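Local atomic coordinates of CDA peptide synthetase I (Streptomyces coelicolor, PDB entry 5DU9), a protein that belongs to the peptide synthetases, large modular proteins, and is represented here by its condensation domain. Residues A[385-390]-A[394-399]; A[407-412]-A[426-431]; A[240-245]-A[419-424]; A[120-125]-A[381-386]; A[269-274]-A[362-367]. The protein carries 1 engineered substitution. All coordinates share one frame; numbering follows the deposited sequence. Where two conformers were deposited one is given.

Interaction 1: residues A[385-390]-A[394-399]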
# COMPACT_ATOMS: atom_id res chain seq x y z
N ILE A 385 -2.02 8.40 -0.18
CA ILE A 385 -2.85 9.19 -1.09
C ILE A 385 -3.73 8.25 -1.90
O ILE A 385 -4.94 8.47 -2.01
CB ILE A 385 -1.99 10.07 -2.04
CG1 ILE A 385 -1.23 11.14 -1.24
CG2 ILE A 385 -2.86 10.72 -3.11
CD1 ILE A 385 -2.12 12.14 -0.50
N SER A 386 -3.12 7.21 -2.45
CA SER A 386 -3.85 6.16 -3.15
C SER A 386 -2.99 4.91 -3.20
O SER A 386 -1.89 4.94 -3.74
CB SER A 386 -4.25 6.60 -4.55
OG SER A 386 -4.98 5.59 -5.21
N SER A 387 -3.48 3.81 -2.63
CA SER A 387 -2.67 2.60 -2.50
C SER A 387 -2.76 1.69 -3.73
O SER A 387 -1.91 0.81 -3.90
CB SER A 387 -3.09 1.81 -1.25
OG SER A 387 -4.29 1.08 -1.46
N GLY A 388 -3.75 1.90 -4.58
CA GLY A 388 -3.91 1.09 -5.77
C GLY A 388 -5.36 1.02 -6.22
O GLY A 388 -6.26 1.40 -5.47
N PRO A 389 -5.59 0.55 -7.45
CA PRO A 389 -6.96 0.44 -7.96
C PRO A 389 -7.73 -0.68 -7.27
O PRO A 389 -7.12 -1.58 -6.71
CB PRO A 389 -6.77 0.14 -9.44
CG PRO A 389 -5.46 -0.55 -9.51
CD PRO A 389 -4.61 0.06 -8.43
N THR A 390 -9.06 -0.61 -7.33
CA THR A 390 -9.89 -1.60 -6.66
C THR A 390 -11.19 -1.85 -7.41
O THR A 390 -11.73 -0.96 -8.08
CB THR A 390 -10.21 -1.16 -5.21
OG1 THR A 390 -10.97 -2.17 -4.55
CG2 THR A 390 -10.97 0.15 -5.19
N ASN A 394 -10.68 -0.68 -0.69
CA ASN A 394 -9.48 -0.85 0.12
C ASN A 394 -9.67 -0.09 1.42
O ASN A 394 -10.17 1.04 1.41
CB ASN A 394 -8.21 -0.32 -0.56
CG ASN A 394 -8.03 -0.83 -1.96
OD1 ASN A 394 -8.27 -2.00 -2.26
ND2 ASN A 394 -7.57 0.06 -2.85
N ILE A 395 -9.25 -0.71 2.52
CA ILE A 395 -9.21 -0.05 3.81
C ILE A 395 -7.75 0.06 4.22
O ILE A 395 -7.10 -0.94 4.46
CB ILE A 395 -10.01 -0.82 4.88
CG1 ILE A 395 -11.48 -0.90 4.46
CG2 ILE A 395 -9.86 -0.15 6.23
CD1 ILE A 395 -12.33 -1.78 5.34
N VAL A 396 -7.24 1.29 4.26
CA VAL A 396 -5.83 1.53 4.50
C VAL A 396 -5.65 2.27 5.82
O VAL A 396 -6.30 3.29 6.06
CB VAL A 396 -5.21 2.36 3.35
CG1 VAL A 396 -3.71 2.50 3.54
CG2 VAL A 396 -5.53 1.72 2.00
N LEU A 397 -4.80 1.73 6.68
CA LEU A 397 -4.47 2.38 7.94
C LEU A 397 -3.00 2.74 7.98
O LEU A 397 -2.15 1.95 7.59
CB LEU A 397 -4.78 1.48 9.13
CG LEU A 397 -6.23 1.45 9.61
CD1 LEU A 397 -7.12 0.76 8.61
CD2 LEU A 397 -6.30 0.75 10.96
N THR A 398 -2.72 3.96 8.43
CA THR A 398 -1.36 4.39 8.72
C THR A 398 -1.33 4.93 10.14
O THR A 398 -2.28 5.58 10.58
CB THR A 398 -0.87 5.46 7.74
OG1 THR A 398 -1.66 6.64 7.87
CG2 THR A 398 -0.96 4.96 6.32
N GLY A 399 -0.25 4.65 10.85
CA GLY A 399 -0.11 5.07 12.23
C GLY A 399 -0.10 3.86 13.15
O GLY A 399 0.07 2.73 12.71
O HOH W 1 -6.43 -2.46 -4.39
O HOH W 2 -9.68 -4.14 -3.15
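Ser-387 comes within 7.8 Å of Val-396 and Thr-390 within 6.8 Å of Asn-394, CA to CA, so the loop 385-390 runs past strand 394-398 beyond the spacing of paired strands and leaves the contact to side chains. Asn-394 does most of the work. With CG beside its own backbone N (chi1 -50°), its amide is directed at the loop. ND2 gives a weak, strongly bent bond to Gly-388 O (3.2 Å, 120° at the hydrogen); its better partner is OE1 of Glu-410, which also takes the hydroxyl of Ser-387. At the other end two waters lie within hydrogen-bonding distance of OD1, though they cannot serve all their acceptors together. One is 2.9 Å from Asn-394 OD1 and 2.6 Å from Pro-389 O; the second is 2.7 Å from both Asn-394 OD1 and Thr-390 OG1. Thr-390 OG1 has its protein partner in the backbone N of Asp-392. Nearer the ligand, Ser-387 OG rests 3.7 Å from CG2 of Val-396. The chain crosses here from one sheet of the condensation domain to the other, and Ser-387 belongs to the pocket of (2S)-2-amino-N-butyl-propanamide. Chemically, the bond from ND2 to Glu-410 OE1, with the waters at OD1, is consistent with the modelled orientation of this buried amide, and Glu-410 ties it to the pocket serine.

Interaction 2: residues A[407-412]-A[426-431]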
# COMPACT_ATOMS: atom_id res chain seq x y z
N VAL A 407 -7.28 6.60 8.69
CA VAL A 407 -8.03 5.52 8.05
C VAL A 407 -8.53 6.00 6.70
O VAL A 407 -9.32 6.95 6.64
CB VAL A 407 -9.22 5.06 8.91
CG1 VAL A 407 -9.97 3.92 8.23
CG2 VAL A 407 -8.74 4.64 10.30
N ASP A 408 -8.06 5.37 5.64
CA ASP A 408 -8.49 5.71 4.29
C ASP A 408 -9.41 4.62 3.74
O ASP A 408 -9.04 3.44 3.71
CB ASP A 408 -7.29 5.88 3.35
CG ASP A 408 -6.62 7.24 3.51
OD1 ASP A 408 -6.65 7.79 4.62
OD2 ASP A 408 -6.07 7.75 2.51
N PHE A 409 -10.61 5.02 3.34
CA PHE A 409 -11.50 4.15 2.58
C PHE A 409 -11.36 4.50 1.12
O PHE A 409 -11.69 5.61 0.71
CB PHE A 409 -12.95 4.28 3.05
CG PHE A 409 -13.32 3.34 4.17
CD1 PHE A 409 -12.45 3.12 5.22
CD2 PHE A 409 -14.54 2.68 4.16
CE1 PHE A 409 -12.79 2.25 6.25
CE2 PHE A 409 -14.88 1.81 5.18
CZ PHE A 409 -14.01 1.60 6.23
N GLU A 410 -10.84 3.56 0.34
CA GLU A 410 -10.61 3.74 -1.08
C GLU A 410 -11.64 2.93 -1.85
O GLU A 410 -11.53 1.71 -1.93
CB GLU A 410 -9.20 3.32 -1.46
CG GLU A 410 -8.11 3.93 -0.59
CD GLU A 410 -6.71 3.55 -1.03
OE1 GLU A 410 -6.53 2.44 -1.57
OE2 GLU A 410 -5.78 4.36 -0.84
N GLY A 411 -12.64 3.61 -2.39
CA GLY A 411 -13.76 2.95 -3.04
C GLY A 411 -13.75 3.06 -4.55
O GLY A 411 -13.44 4.11 -5.11
N ASN A 412 -14.09 1.96 -5.21
CA ASN A 412 -14.35 1.97 -6.64
C ASN A 412 -15.46 2.98 -6.93
O ASN A 412 -16.54 2.89 -6.34
CB ASN A 412 -14.73 0.58 -7.14
CG ASN A 412 -15.01 0.53 -8.63
OD1 ASN A 412 -15.95 1.17 -9.12
ND2 ASN A 412 -14.21 -0.22 -9.36
N GLU A 426 -16.98 6.04 9.06
CA GLU A 426 -17.32 6.44 10.42
C GLU A 426 -18.05 5.31 11.15
O GLU A 426 -17.79 5.05 12.33
CB GLU A 426 -18.16 7.71 10.42
CG GLU A 426 -18.53 8.21 11.82
CD GLU A 426 -17.32 8.42 12.71
OE1 GLU A 426 -16.46 9.25 12.37
OE2 GLU A 426 -17.23 7.73 13.76
N ARG A 427 -18.97 4.65 10.45
CA ARG A 427 -19.71 3.53 11.01
C ARG A 427 -18.77 2.40 11.42
O ARG A 427 -18.91 1.81 12.49
CB ARG A 427 -20.74 3.01 10.01
CG ARG A 427 -21.68 1.97 10.60
CD ARG A 427 -22.65 1.45 9.55
NE ARG A 427 -23.39 2.53 8.92
CZ ARG A 427 -23.97 2.45 7.72
NH1 ARG A 427 -23.89 1.33 7.01
NH2 ARG A 427 -24.62 3.50 7.23
N PHE A 428 -17.82 2.09 10.54
CA PHE A 428 -16.88 1.02 10.81
C PHE A 428 -16.01 1.33 12.02
O PHE A 428 -15.84 0.49 12.90
CB PHE A 428 -15.99 0.75 9.61
CG PHE A 428 -14.76 -0.02 9.94
CD1 PHE A 428 -14.84 -1.35 10.34
CD2 PHE A 428 -13.51 0.57 9.89
CE1 PHE A 428 -13.72 -2.06 10.67
CE2 PHE A 428 -12.38 -0.14 10.21
CZ PHE A 428 -12.48 -1.46 10.60
N VAL A 429 -15.45 2.53 12.07
CA VAL A 429 -14.54 2.88 13.16
C VAL A 429 -15.28 2.87 14.51
O VAL A 429 -14.70 2.47 15.52
CB VAL A 429 -13.89 4.26 12.93
CG1 VAL A 429 -13.13 4.73 14.18
CG2 VAL A 429 -12.93 4.20 11.75
N ARG A 430 -16.55 3.28 14.52
CA ARG A 430 -17.33 3.25 15.76
C ARG A 430 -17.53 1.81 16.23
O ARG A 430 -17.39 1.50 17.41
CB ARG A 430 -18.68 3.94 15.57
CG ARG A 430 -19.60 3.84 16.79
CD ARG A 430 -20.84 4.71 16.66
NE ARG A 430 -21.51 4.53 15.37
CZ ARG A 430 -22.70 5.05 15.07
NH1 ARG A 430 -23.36 5.78 15.96
NH2 ARG A 430 -23.23 4.82 13.88
N PHE A 431 -17.86 0.92 15.29
CA PHE A 431 -18.07 -0.48 15.62
C PHE A 431 -16.76 -1.13 16.08
O PHE A 431 -16.73 -1.84 17.09
CB PHE A 431 -18.64 -1.23 14.40
CG PHE A 431 -19.15 -2.61 14.71
CD1 PHE A 431 -20.19 -2.81 15.60
CD2 PHE A 431 -18.59 -3.72 14.08
CE1 PHE A 431 -20.66 -4.09 15.87
CE2 PHE A 431 -19.07 -4.99 14.34
CZ PHE A 431 -20.10 -5.17 15.24
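The contact belongs to the helix-on-sheet layer of the C-terminal lobe: Phe-428 and Val-429 of helix 418-437 pack on Phe-409 and Val-407 of strand 404-411, the strand that precedes the helix in the chain. The aromatic pair dominates. Phe-409 CZ lies 3.8 Å from Phe-428 CD2 and 4.0 Å from Phe-428 CB, so the far tip of the strand ring fits against both the rim and the root of the helix ring. Phe-428 CD2 sits at the edge of the Phe-409 ring, close to its plane, whereas CZ approaches Phe-428 at a slant. Phe-428 carries CG anti to its backbone N (chi1 162°), which sends the ring out from the helix toward the sheet; Phe-278 of helix 267-283 also meets it edge-to-face. Val-407 and Val-429 add a looser methyl contact, CG2 to CG2 at 4.5 Å. All four side chains are buried and apolar. The neighbouring strand residues Asp-408 and Glu-410 point to the other face, where Asp-408 binds Ser-245. The strand thus separates an oily, helix-covered face from a polar one directed at the middle of the protein. Such a two-layer arrangement, helices against one face of a mixed sheet, is that of the alpha/beta sandwich lobes in the chloramphenicol-acetyltransferase-like fold shared by condensation domains.

Interaction 3: residues A[240-245]-A[419-424]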
# COMPACT_ATOMS: atom_id res chain seq x y z
N ALA A 240 -9.10 3.34 -10.32
CA ALA A 240 -8.51 4.23 -9.32
C ALA A 240 -9.61 4.62 -8.35
O ALA A 240 -10.71 4.97 -8.77
CB ALA A 240 -7.89 5.45 -9.97
N PRO A 241 -9.33 4.55 -7.04
CA PRO A 241 -10.39 4.78 -6.06
C PRO A 241 -10.71 6.24 -5.78
O PRO A 241 -9.87 7.13 -5.97
CB PRO A 241 -9.83 4.13 -4.79
CG PRO A 241 -8.35 4.28 -4.93
CD PRO A 241 -8.08 4.09 -6.40
N THR A 242 -11.94 6.48 -5.36
CA THR A 242 -12.29 7.67 -4.63
C THR A 242 -11.81 7.44 -3.21
O THR A 242 -12.10 6.40 -2.63
CB THR A 242 -13.80 7.95 -4.64
OG1 THR A 242 -14.23 8.12 -5.99
CG2 THR A 242 -14.13 9.19 -3.83
N VAL A 243 -11.06 8.39 -2.66
CA VAL A 243 -10.42 8.20 -1.37
C VAL A 243 -10.99 9.16 -0.34
O VAL A 243 -11.03 10.38 -0.56
CB VAL A 243 -8.89 8.40 -1.46
CG1 VAL A 243 -8.22 8.13 -0.12
CG2 VAL A 243 -8.30 7.48 -2.53
N ARG A 244 -11.45 8.61 0.78
CA ARG A 244 -11.89 9.42 1.91
C ARG A 244 -11.09 9.03 3.13
O ARG A 244 -10.96 7.85 3.47
CB ARG A 244 -13.39 9.25 2.15
CG ARG A 244 -14.26 9.91 1.08
CD ARG A 244 -14.09 11.43 1.06
NE ARG A 244 -14.90 12.06 0.02
CZ ARG A 244 -14.49 12.29 -1.23
NH1 ARG A 244 -13.27 11.94 -1.62
NH2 ARG A 244 -15.31 12.88 -2.09
N SER A 245 -10.54 10.05 3.79
CA SER A 245 -9.59 9.84 4.87
C SER A 245 -10.15 10.37 6.18
O SER A 245 -10.72 11.46 6.22
CB SER A 245 -8.26 10.51 4.53
OG SER A 245 -7.28 10.21 5.50
N GLN A 419 -19.50 10.57 -0.32
CA GLN A 419 -20.32 10.63 0.89
C GLN A 419 -20.57 9.23 1.46
O GLN A 419 -20.54 9.04 2.68
CB GLN A 419 -21.66 11.32 0.60
N ASP A 420 -20.80 8.26 0.59
CA ASP A 420 -21.01 6.88 1.01
C ASP A 420 -19.81 6.36 1.79
O ASP A 420 -19.96 5.69 2.82
CB ASP A 420 -21.25 5.97 -0.19
CG ASP A 420 -22.44 6.40 -1.02
OD1 ASP A 420 -23.37 7.01 -0.47
OD2 ASP A 420 -22.43 6.11 -2.24
N LEU A 421 -18.61 6.66 1.30
CA LEU A 421 -17.39 6.18 1.93
C LEU A 421 -17.20 6.84 3.29
O LEU A 421 -16.77 6.19 4.24
CB LEU A 421 -16.17 6.44 1.04
CG LEU A 421 -16.12 5.61 -0.25
CD1 LEU A 421 -15.09 6.17 -1.21
CD2 LEU A 421 -15.82 4.15 0.06
N THR A 422 -17.54 8.12 3.38
CA THR A 422 -17.45 8.85 4.64
C THR A 422 -18.37 8.23 5.69
O THR A 422 -17.96 7.99 6.82
CB THR A 422 -17.81 10.35 4.44
OG1 THR A 422 -16.80 10.97 3.63
CG2 THR A 422 -17.89 11.08 5.78
N VAL A 423 -19.60 7.94 5.30
CA VAL A 423 -20.57 7.33 6.20
C VAL A 423 -20.11 5.94 6.64
O VAL A 423 -20.15 5.62 7.83
CB VAL A 423 -21.96 7.23 5.53
CG1 VAL A 423 -22.93 6.46 6.40
CG2 VAL A 423 -22.50 8.61 5.27
N LEU A 424 -19.68 5.12 5.69
CA LEU A 424 -19.25 3.76 5.97
C LEU A 424 -18.05 3.71 6.91
O LEU A 424 -17.98 2.90 7.83
CB LEU A 424 -18.89 3.06 4.66
CG LEU A 424 -18.79 1.54 4.69
CD1 LEU A 424 -20.16 0.92 4.90
CD2 LEU A 424 -18.17 1.04 3.40
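Leu-421 wedges between Thr-242 and Arg-244, two residues that point from the same face of strand 242-245 toward helix 419-424. The axes of these short segments pass 8.1 Å apart at 37°, their chain directions running roughly alongside, and the three side chains meet at different slants. Leu-421 and Thr-242 are set obliquely: Leu-421 CD1 lies 4.1 Å from Thr-242 CB and closer still to the backbone, 3.3 Å from Thr-242 O, so the methyl is pressed against the peptide as much as against the side chain. Leu-421 and Arg-244 cross at about a right angle, with CB of Leu-421 at 4.0 Å from CG of Arg-244. The arginine reaches over the root of the leucine and lays its aliphatic part beside Thr-422, whose OG1 is 3.8 Å from both CG and CD of Arg-244 and stands at the edge of the guanidinium, near its plane. Thr-422 OG1 itself makes a weak hydrogen bond to Gly-418 O. A bend at chi2 (-64°) turns the arginine back along its own strand, and NH1 donates to Val-243 O at 2.9 Å (151° at the hydrogen). The oxygen lies close to the guanidinium plane, while the donor stands above the carbonyl plane. The group is thus held by its own strand and offers the helix mainly methylenes. Backbone O of Arg-244 is met by NE2 of Gln-425 from the helix. The arrangement, a helix covering the outermost strand of a four-stranded mixed sheet, is that of the alpha/beta sandwich in a condensation-domain lobe.

Interaction 4: residues A[120-125]-A[381-386]; sequences RWMDRD and LMRSIS
Met-122 sets its CB toward Ile-385, and from there the chain runs out from helix 114-126 in two straight steps before hooking at the tip. CG stands beside the backbone N, and the bond to SD continues extended (chi2 -176°); the upper part, CB and CG, serves as the stalk that carries the sulfur across. SD is the first atom to touch, 3.8 Å from Ile-385 CD1 and 4.1 Å from Ile-385 CG1, the two side chains crossing at about a right angle. At chi3 (-71°) the chain bends, and CE closes on Ile-385 CD1 at 3.6 Å. Sulfur and methyl together clasp the end of the isoleucine. The contact joins the helix to the six-stranded mixed sheet built mainly from the N-terminal half, to which the late strand 379-384 is added antiparallel beside 33-40; next to it, Ile-385 and Ser-386 both face Gly-35 in a classic beta bulge, and the chain turns a corner at Ile-385. The side chain of Met-122 also packs on Leu-151 and Tyr-153 of strand 149-157. The last neighbour of CE is polar: NH2 of Arg-383 lies 4.0 Å away, the methyl meeting the guanidinium obliquely. Arg-383 reaches this place as an extended chain, and its charge is engaged elsewhere, NE in a salt bridge with Glu-39 OE2 and NH1 on OE1 of Gln-119. The same glutamine gives its NE2 to Asp-123 OD1, so a carboxylate from the helix probably helps to orient the amide that receives the arginine.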
# COMPACT_ATOMS: atom_id res chain seq x y z
N ARG A 120 -5.83 18.65 -4.13
CA ARG A 120 -6.35 18.79 -5.49
C ARG A 120 -5.24 18.60 -6.51
O ARG A 120 -5.44 17.97 -7.55
CB ARG A 120 -7.01 20.16 -5.66
CG ARG A 120 -7.60 20.39 -7.05
CD ARG A 120 -8.39 21.68 -7.12
NE ARG A 120 -8.77 22.00 -8.50
CZ ARG A 120 -7.92 22.45 -9.41
NH1 ARG A 120 -6.64 22.64 -9.11
NH2 ARG A 120 -8.35 22.72 -10.64
N TRP A 121 -4.06 19.13 -6.21
CA TRP A 121 -2.91 18.99 -7.11
C TRP A 121 -2.49 17.54 -7.23
O TRP A 121 -2.22 17.04 -8.34
CB TRP A 121 -1.73 19.83 -6.61
CG TRP A 121 -0.68 20.05 -7.66
CD1 TRP A 121 -0.52 21.16 -8.44
CD2 TRP A 121 0.35 19.14 -8.06
NE1 TRP A 121 0.55 21.00 -9.29
CE2 TRP A 121 1.09 19.76 -9.08
CE3 TRP A 121 0.71 17.85 -7.65
CZ2 TRP A 121 2.18 19.15 -9.69
CZ3 TRP A 121 1.79 17.24 -8.26
CH2 TRP A 121 2.51 17.89 -9.27
N MET A 122 -2.43 16.84 -6.10
CA MET A 122 -2.02 15.45 -6.08
C MET A 122 -3.05 14.57 -6.81
O MET A 122 -2.68 13.64 -7.53
CB MET A 122 -1.83 14.97 -4.64
CG MET A 122 -0.65 15.62 -3.93
SD MET A 122 -0.34 14.97 -2.28
CE MET A 122 -1.72 15.64 -1.37
N ASP A 123 -4.33 14.87 -6.62
CA ASP A 123 -5.38 14.11 -7.28
C ASP A 123 -5.29 14.26 -8.80
O ASP A 123 -5.48 13.29 -9.54
CB ASP A 123 -6.76 14.58 -6.80
CG ASP A 123 -7.05 14.18 -5.37
OD1 ASP A 123 -6.41 13.23 -4.87
OD2 ASP A 123 -7.94 14.80 -4.75
N ARG A 124 -5.00 15.46 -9.27
CA ARG A 124 -4.88 15.71 -10.69
C ARG A 124 -3.62 15.05 -11.25
O ARG A 124 -3.60 14.57 -12.38
CB ARG A 124 -4.89 17.21 -10.97
CG ARG A 124 -6.24 17.85 -10.67
CD ARG A 124 -6.18 19.37 -10.70
NE ARG A 124 -6.01 19.89 -12.05
CZ ARG A 124 -7.01 20.12 -12.90
NH1 ARG A 124 -8.27 19.88 -12.55
NH2 ARG A 124 -6.76 20.60 -14.11
N ASP A 125 -2.56 15.02 -10.46
CA ASP A 125 -1.34 14.35 -10.89
C ASP A 125 -1.58 12.85 -11.01
O ASP A 125 -1.17 12.22 -11.98
CB ASP A 125 -0.19 14.61 -9.91
CG ASP A 125 1.11 13.98 -10.37
OD1 ASP A 125 1.84 14.63 -11.15
OD2 ASP A 125 1.39 12.84 -9.96
N LEU A 381 5.84 12.90 8.50
CA LEU A 381 4.91 11.82 8.80
C LEU A 381 4.20 11.37 7.53
O LEU A 381 3.59 12.17 6.83
CB LEU A 381 3.88 12.26 9.84
CG LEU A 381 4.45 12.73 11.19
CD1 LEU A 381 3.33 13.15 12.12
CD2 LEU A 381 5.30 11.64 11.83
N MET A 382 4.29 10.08 7.23
CA MET A 382 3.76 9.56 5.97
C MET A 382 2.24 9.41 6.03
O MET A 382 1.69 9.02 7.05
CB MET A 382 4.40 8.21 5.64
CG MET A 382 3.96 7.61 4.31
SD MET A 382 4.96 6.18 3.85
CE MET A 382 3.94 5.45 2.57
N ARG A 383 1.58 9.75 4.93
CA ARG A 383 0.17 9.39 4.78
C ARG A 383 -0.10 8.95 3.35
O ARG A 383 0.53 9.41 2.40
CB ARG A 383 -0.76 10.54 5.19
CG ARG A 383 -0.95 11.68 4.19
CD ARG A 383 -2.15 12.52 4.61
NE ARG A 383 -2.23 13.80 3.91
CZ ARG A 383 -3.05 14.07 2.89
NH1 ARG A 383 -3.88 13.15 2.42
NH2 ARG A 383 -3.03 15.27 2.34
N SER A 384 -1.04 8.02 3.23
CA SER A 384 -1.38 7.43 1.95
C SER A 384 -2.23 8.39 1.13
O SER A 384 -3.06 9.12 1.68
CB SER A 384 -2.12 6.10 2.18
OG SER A 384 -2.43 5.47 0.95
N ILE A 385 -2.02 8.40 -0.18
CA ILE A 385 -2.85 9.19 -1.09
C ILE A 385 -3.73 8.25 -1.90
O ILE A 385 -4.94 8.47 -2.01
CB ILE A 385 -1.99 10.07 -2.04
CG1 ILE A 385 -1.23 11.14 -1.24
CG2 ILE A 385 -2.86 10.72 -3.11
CD1 ILE A 385 -2.12 12.14 -0.50
N SER A 386 -3.12 7.21 -2.45
CA SER A 386 -3.85 6.16 -3.15
C SER A 386 -2.99 4.91 -3.20
O SER A 386 -1.89 4.94 -3.74
CB SER A 386 -4.25 6.60 -4.55
OG SER A 386 -4.98 5.59 -5.21

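Interaction 5: residues A[269-274]-A[362-367]; sequences RVVIAG and PTVNVM
Val-271 and Val-366 meet tip to tip, CG1 of the first 3.9 Å from CG2 of the second, where helix 267-283 packs on strand 363-366 in the helix-on-sheet sandwich of the C-terminal half. The next residue, Ile-272, lays CG1 obliquely against Val-364 CG1, also at 3.9 Å, and Val-271 CG1 reaches Val-364 CG1 more loosely at 4.4 Å. Val-271 thus spans two strand residues on one face, both presenting branches to the helix. The axes of the short segments are 9.2 Å apart and nearly antiparallel, at 157°. The two strand valines use different branches: Val-364 touches with CG1, the one anti to its backbone N (chi1 -178°), and Val-366 with CG2, the one beside N. Around this patch the helix supplies further cover, Val-275 over Val-364 and Trp-267 with Ala-268 beside Val-366, while Leu-397 of the neighbouring strand meets Val-271. The strand is held in place through backbone bonds: Thr-363 and Asn-365 pair with Ile-395 on one flank, and Val-364 with Ser-291 on the other. Turned from the helix, Thr-363 OG1 is hydrogen-bonded to NH1 of Arg-312, a residue of the ligand pocket.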
# COMPACT_ATOMS: atom_id res chain seq x y z
N ARG A 269 -4.01 -7.54 13.63
CA ARG A 269 -4.92 -8.69 13.66
C ARG A 269 -6.26 -8.29 14.27
O ARG A 269 -7.32 -8.77 13.85
CB ARG A 269 -4.32 -9.86 14.44
CG ARG A 269 -3.01 -10.39 13.87
CD ARG A 269 -3.22 -11.05 12.52
NE ARG A 269 -1.97 -11.54 11.94
CZ ARG A 269 -1.43 -12.73 12.19
NH1 ARG A 269 -2.01 -13.58 13.03
NH2 ARG A 269 -0.29 -13.07 11.60
N VAL A 270 -6.21 -7.42 15.27
CA VAL A 270 -7.43 -6.90 15.89
C VAL A 270 -8.24 -6.12 14.86
O VAL A 270 -9.46 -6.23 14.79
CB VAL A 270 -7.11 -6.01 17.12
CG1 VAL A 270 -8.38 -5.37 17.68
CG2 VAL A 270 -6.40 -6.83 18.19
N VAL A 271 -7.55 -5.32 14.05
CA VAL A 271 -8.23 -4.55 13.01
C VAL A 271 -8.87 -5.48 11.97
O VAL A 271 -10.01 -5.28 11.57
CB VAL A 271 -7.26 -3.57 12.34
CG1 VAL A 271 -7.91 -2.88 11.14
CG2 VAL A 271 -6.81 -2.53 13.34
N ILE A 272 -8.12 -6.47 11.51
CA ILE A 272 -8.65 -7.42 10.54
C ILE A 272 -9.88 -8.12 11.12
O ILE A 272 -10.90 -8.25 10.44
CB ILE A 272 -7.58 -8.46 10.13
CG1 ILE A 272 -6.49 -7.78 9.31
CG2 ILE A 272 -8.19 -9.58 9.31
CD1 ILE A 272 -5.21 -8.60 9.15
N ALA A 273 -9.80 -8.56 12.37
CA ALA A 273 -10.95 -9.17 13.03
C ALA A 273 -12.13 -8.20 13.09
O ALA A 273 -13.28 -8.60 12.92
CB ALA A 273 -10.57 -9.63 14.43
N GLY A 274 -11.83 -6.92 13.31
CA GLY A 274 -12.85 -5.89 13.33
C GLY A 274 -13.57 -5.75 12.00
O GLY A 274 -14.79 -5.61 11.96
N PRO A 362 -12.89 -6.86 0.80
CA PRO A 362 -12.19 -5.59 0.96
C PRO A 362 -10.73 -5.82 1.31
O PRO A 362 -10.43 -6.72 2.09
CB PRO A 362 -12.93 -4.90 2.11
CG PRO A 362 -13.65 -6.01 2.82
CD PRO A 362 -14.00 -7.00 1.76
N THR A 363 -9.82 -5.06 0.71
CA THR A 363 -8.42 -5.15 1.07
C THR A 363 -8.21 -4.43 2.39
O THR A 363 -8.54 -3.25 2.51
CB THR A 363 -7.50 -4.56 -0.00
OG1 THR A 363 -7.68 -5.28 -1.23
CG2 THR A 363 -6.04 -4.65 0.43
N VAL A 364 -7.68 -5.14 3.38
CA VAL A 364 -7.37 -4.56 4.68
C VAL A 364 -5.87 -4.41 4.80
O VAL A 364 -5.15 -5.39 5.01
CB VAL A 364 -7.92 -5.40 5.84
CG1 VAL A 364 -7.63 -4.73 7.18
CG2 VAL A 364 -9.42 -5.62 5.66
N ASN A 365 -5.40 -3.18 4.66
CA ASN A 365 -3.99 -2.85 4.60
C ASN A 365 -3.58 -2.03 5.81
O ASN A 365 -3.68 -0.80 5.79
CB ASN A 365 -3.69 -2.09 3.30
CG ASN A 365 -2.23 -1.75 3.13
OD1 ASN A 365 -1.38 -2.19 3.90
ND2 ASN A 365 -1.93 -0.96 2.11
N VAL A 366 -3.16 -2.71 6.87
CA VAL A 366 -2.63 -2.06 8.05
C VAL A 366 -1.15 -1.87 7.80
O VAL A 366 -0.37 -2.82 7.89
CB VAL A 366 -2.88 -2.88 9.33
CG1 VAL A 366 -2.39 -2.10 10.55
CG2 VAL A 366 -4.35 -3.22 9.47
N MET A 367 -0.76 -0.65 7.44
CA MET A 367 0.62 -0.42 7.03
C MET A 367 1.56 -0.60 8.22
O MET A 367 1.22 -0.24 9.35
CB MET A 367 0.78 0.97 6.42
CG MET A 367 0.14 1.09 5.05
SD MET A 367 0.67 2.55 4.13
CE MET A 367 2.33 2.07 3.65

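How the interactions relate
Interactions 1, 2, 3 and 5 all reach one four-stranded sheet. Interaction 1 is joined to interaction 2 by Ser-387 OG and Glu-410 OE1 (2.6 Å), and to interaction 5 by Ile-395 N and Thr-363 O (2.6 Å). Interactions 2 and 3, centres about 7 Å apart, use successive parts of helix 418-437. Interaction 4 belongs to the other sheet; it shares Ile-385 and Ser-386 with interaction 1, where the chain passes between the two. Interaction 1 includes Ser-387, a residue of the (2S)-2-amino-N-butyl-propanamide pocket, and the side chain of its Pro-389 is about 4 Å from that ligand; those of Val-364 and Ile-385 stand about 11 and 12 Å away.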